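Probable glutathione S-transferase GSTU1 (Oryza sativa, PDB 1OYJ) catalyses the conjugation of reduced glutathione to a wide range of exogenous and endogenous hydrophobic electrophiles, including herbicides. Local coordinates at residues Arg121-Lys126 against Glu180-Phe185. Numbering follows the deposited sequence.
Sequences RLWRLK and ERCGGF. With GSH (glutathione), chain O.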
# COMPACT_ATOMS: atom_id res chain seq x y z
N ARG A 121 8.99 17.59 -3.09
CA ARG A 121 8.85 18.69 -4.03
C ARG A 121 9.17 20.01 -3.40
O ARG A 121 9.61 20.93 -4.12
CB ARG A 121 7.42 18.79 -4.55
CG ARG A 121 7.02 17.47 -5.29
CD ARG A 121 5.59 17.48 -5.78
NE ARG A 121 5.31 16.34 -6.65
CZ ARG A 121 4.17 16.22 -7.34
NH1 ARG A 121 3.22 17.16 -7.26
NH2 ARG A 121 4.01 15.18 -8.15
N LEU A 122 8.95 20.15 -2.09
CA LEU A 122 9.16 21.44 -1.45
C LEU A 122 10.64 21.82 -1.46
O LEU A 122 11.00 23.01 -1.47
CB LEU A 122 8.64 21.46 -0.04
CG LEU A 122 7.18 21.11 0.13
CD1 LEU A 122 6.77 21.23 1.57
CD2 LEU A 122 6.26 22.01 -0.67
N TRP A 123 11.52 20.83 -1.49
CA TRP A 123 12.92 21.25 -1.53
C TRP A 123 13.58 21.00 -2.84
O TRP A 123 14.78 21.38 -3.00
CB TRP A 123 13.77 20.70 -0.38
CG TRP A 123 13.56 19.35 -0.10
CD1 TRP A 123 14.14 18.31 -0.68
CD2 TRP A 123 12.67 18.84 0.87
NE1 TRP A 123 13.68 17.15 -0.13
CE2 TRP A 123 12.73 17.45 0.79
CE3 TRP A 123 11.79 19.42 1.77
CZ2 TRP A 123 11.98 16.63 1.57
CZ3 TRP A 123 11.05 18.59 2.57
CH2 TRP A 123 11.16 17.21 2.48
N ARG A 124 12.85 20.34 -3.73
CA ARG A 124 13.33 20.12 -5.09
C ARG A 124 12.96 21.28 -6.01
O ARG A 124 13.65 21.56 -6.97
CB ARG A 124 12.73 18.89 -5.68
CG ARG A 124 13.41 17.60 -5.36
CD ARG A 124 12.57 16.31 -5.71
NE ARG A 124 13.24 15.10 -5.20
CZ ARG A 124 13.17 13.86 -5.72
NH1 ARG A 124 13.86 12.87 -5.14
NH2 ARG A 124 12.43 13.60 -6.79
N LEU A 125 11.90 21.98 -5.69
CA LEU A 125 11.45 23.06 -6.53
C LEU A 125 11.85 24.40 -5.92
O LEU A 125 12.34 24.42 -4.80
CB LEU A 125 9.94 22.98 -6.65
CG LEU A 125 9.43 21.66 -7.22
CD1 LEU A 125 7.93 21.70 -7.07
CD2 LEU A 125 9.84 21.45 -8.69
N LYS A 126 11.68 25.50 -6.67
CA LYS A 126 11.93 26.85 -6.16
C LYS A 126 10.85 27.83 -6.67
O LYS A 126 9.99 27.45 -7.49
CB LYS A 126 13.28 27.33 -6.60
CG LYS A 126 13.54 27.03 -8.01
CD LYS A 126 15.02 27.06 -8.30
CE LYS A 126 15.24 27.32 -9.79
NZ LYS A 126 16.46 28.15 -9.97
N GLU A 180 7.33 23.90 6.43
CA GLU A 180 7.02 25.30 6.73
C GLU A 180 7.92 26.29 6.10
O GLU A 180 7.45 27.26 5.43
CB GLU A 180 6.91 25.62 8.23
CG GLU A 180 5.68 25.01 8.86
CD GLU A 180 5.62 25.11 10.38
OE1 GLU A 180 6.67 25.24 11.02
OE2 GLU A 180 4.51 25.09 10.90
N ARG A 181 9.21 26.05 6.23
CA ARG A 181 10.15 26.99 5.70
C ARG A 181 10.19 26.92 4.18
O ARG A 181 10.27 27.93 3.51
CB ARG A 181 11.55 26.73 6.30
CG ARG A 181 11.58 27.00 7.82
CD ARG A 181 12.74 27.72 8.31
NE ARG A 181 12.92 29.07 7.77
CZ ARG A 181 14.09 29.52 7.35
NH1 ARG A 181 14.23 30.77 6.91
NH2 ARG A 181 15.15 28.71 7.33
N CYS A 182 10.08 25.73 3.62
CA CYS A 182 10.17 25.62 2.17
C CYS A 182 8.86 25.94 1.48
O CYS A 182 8.87 26.53 0.41
CB CYS A 182 10.65 24.25 1.75
SG CYS A 182 12.20 23.70 2.40
N GLY A 183 7.75 25.57 2.10
CA GLY A 183 6.47 25.76 1.51
C GLY A 183 5.78 27.09 1.75
O GLY A 183 4.81 27.41 1.07
N GLY A 184 6.27 27.83 2.71
CA GLY A 184 5.80 29.15 3.01
C GLY A 184 4.49 29.14 3.76
O GLY A 184 3.60 29.94 3.43
N PHE A 185 4.31 28.21 4.71
CA PHE A 185 3.10 28.27 5.55
C PHE A 185 3.50 27.81 6.94
O PHE A 185 4.63 27.33 7.11
CB PHE A 185 1.99 27.40 4.99
CG PHE A 185 2.34 25.94 4.94
CD1 PHE A 185 2.10 25.12 6.02
CD2 PHE A 185 3.01 25.40 3.84
CE1 PHE A 185 2.52 23.78 5.98
CE2 PHE A 185 3.36 24.07 3.79
CZ PHE A 185 3.14 23.27 4.86
N1 GSH O . -1.17 10.43 -9.68
CA1 GSH O . -0.28 11.47 -9.15
C1 GSH O . -0.12 12.51 -10.23
O11 GSH O . 0.99 12.83 -10.63
O12 GSH O . -1.09 13.04 -10.74
CB1 GSH O . -0.90 12.03 -7.81
CG1 GSH O . 0.00 13.08 -7.15
CD1 GSH O . -0.35 13.62 -5.75
OE1 GSH O . -0.49 12.87 -4.80
N2 GSH O . -0.43 14.95 -5.64
CA2 GSH O . -0.42 15.69 -4.38
C2 GSH O . -1.70 16.42 -4.15
O2 GSH O . -1.79 17.32 -3.29
CB2 GSH O . 0.77 16.64 -4.31
SG2 GSH O . 2.29 15.67 -4.38
N3 GSH O . -2.71 15.96 -4.95
CA3 GSH O . -4.08 16.41 -4.78
C3 GSH O . -4.75 15.99 -3.47
O31 GSH O . -4.24 15.04 -2.78
O32 GSH O . -5.82 16.61 -3.12
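The side chain of Cys182 packs on the backbone of Leu122: CB of Cys182 rests 3.5 Å from O of Leu122, and no hydrogen bond crosses between 121-126 and 180-185. The same CB lies 3.9 Å from CB of Leu122, with CA of Leu122 5.6 Å from CA of Cys182, the closest pair of CA atoms across the two segments. With SG anti to its own carbonyl carbon (chi1 -57°), Cys182 sends the sulfur to the rim of the Trp123 indole, near the ring plane and 4.3 Å from CE3. The CD2 branch of Leu122 comes 4.3 Å from CA of Gly183. Gly184, at positive phi, is the first residue to leave helical geometry after helix 176-183. In the all-helical C-terminal domain of this tau-class transferase, the contact joins the closing turns of helices 97-124 and 176-183. Helix 127-148 packs beside both, Gln130 NE2 donating a hydrogen bond to Leu122 O, while Val221 and Leu224 of helix 214-229 touch Trp123. Arg121 takes no part in this seam; with Lys114, Cys118, Glu136 and Ile140 it lines the pocket of a bound glutathione, a site separate from that of Ser15. Its chain, extended from CG to NE, lays one guanidinium face over SG2 of the ligand, off-centre toward the rim, with NH1 3.4 Å from that sulfur. A leucine here would probably leave the ligand sulfur without its flat, charged cover and Glu136 without its long, weak ion-pair partner.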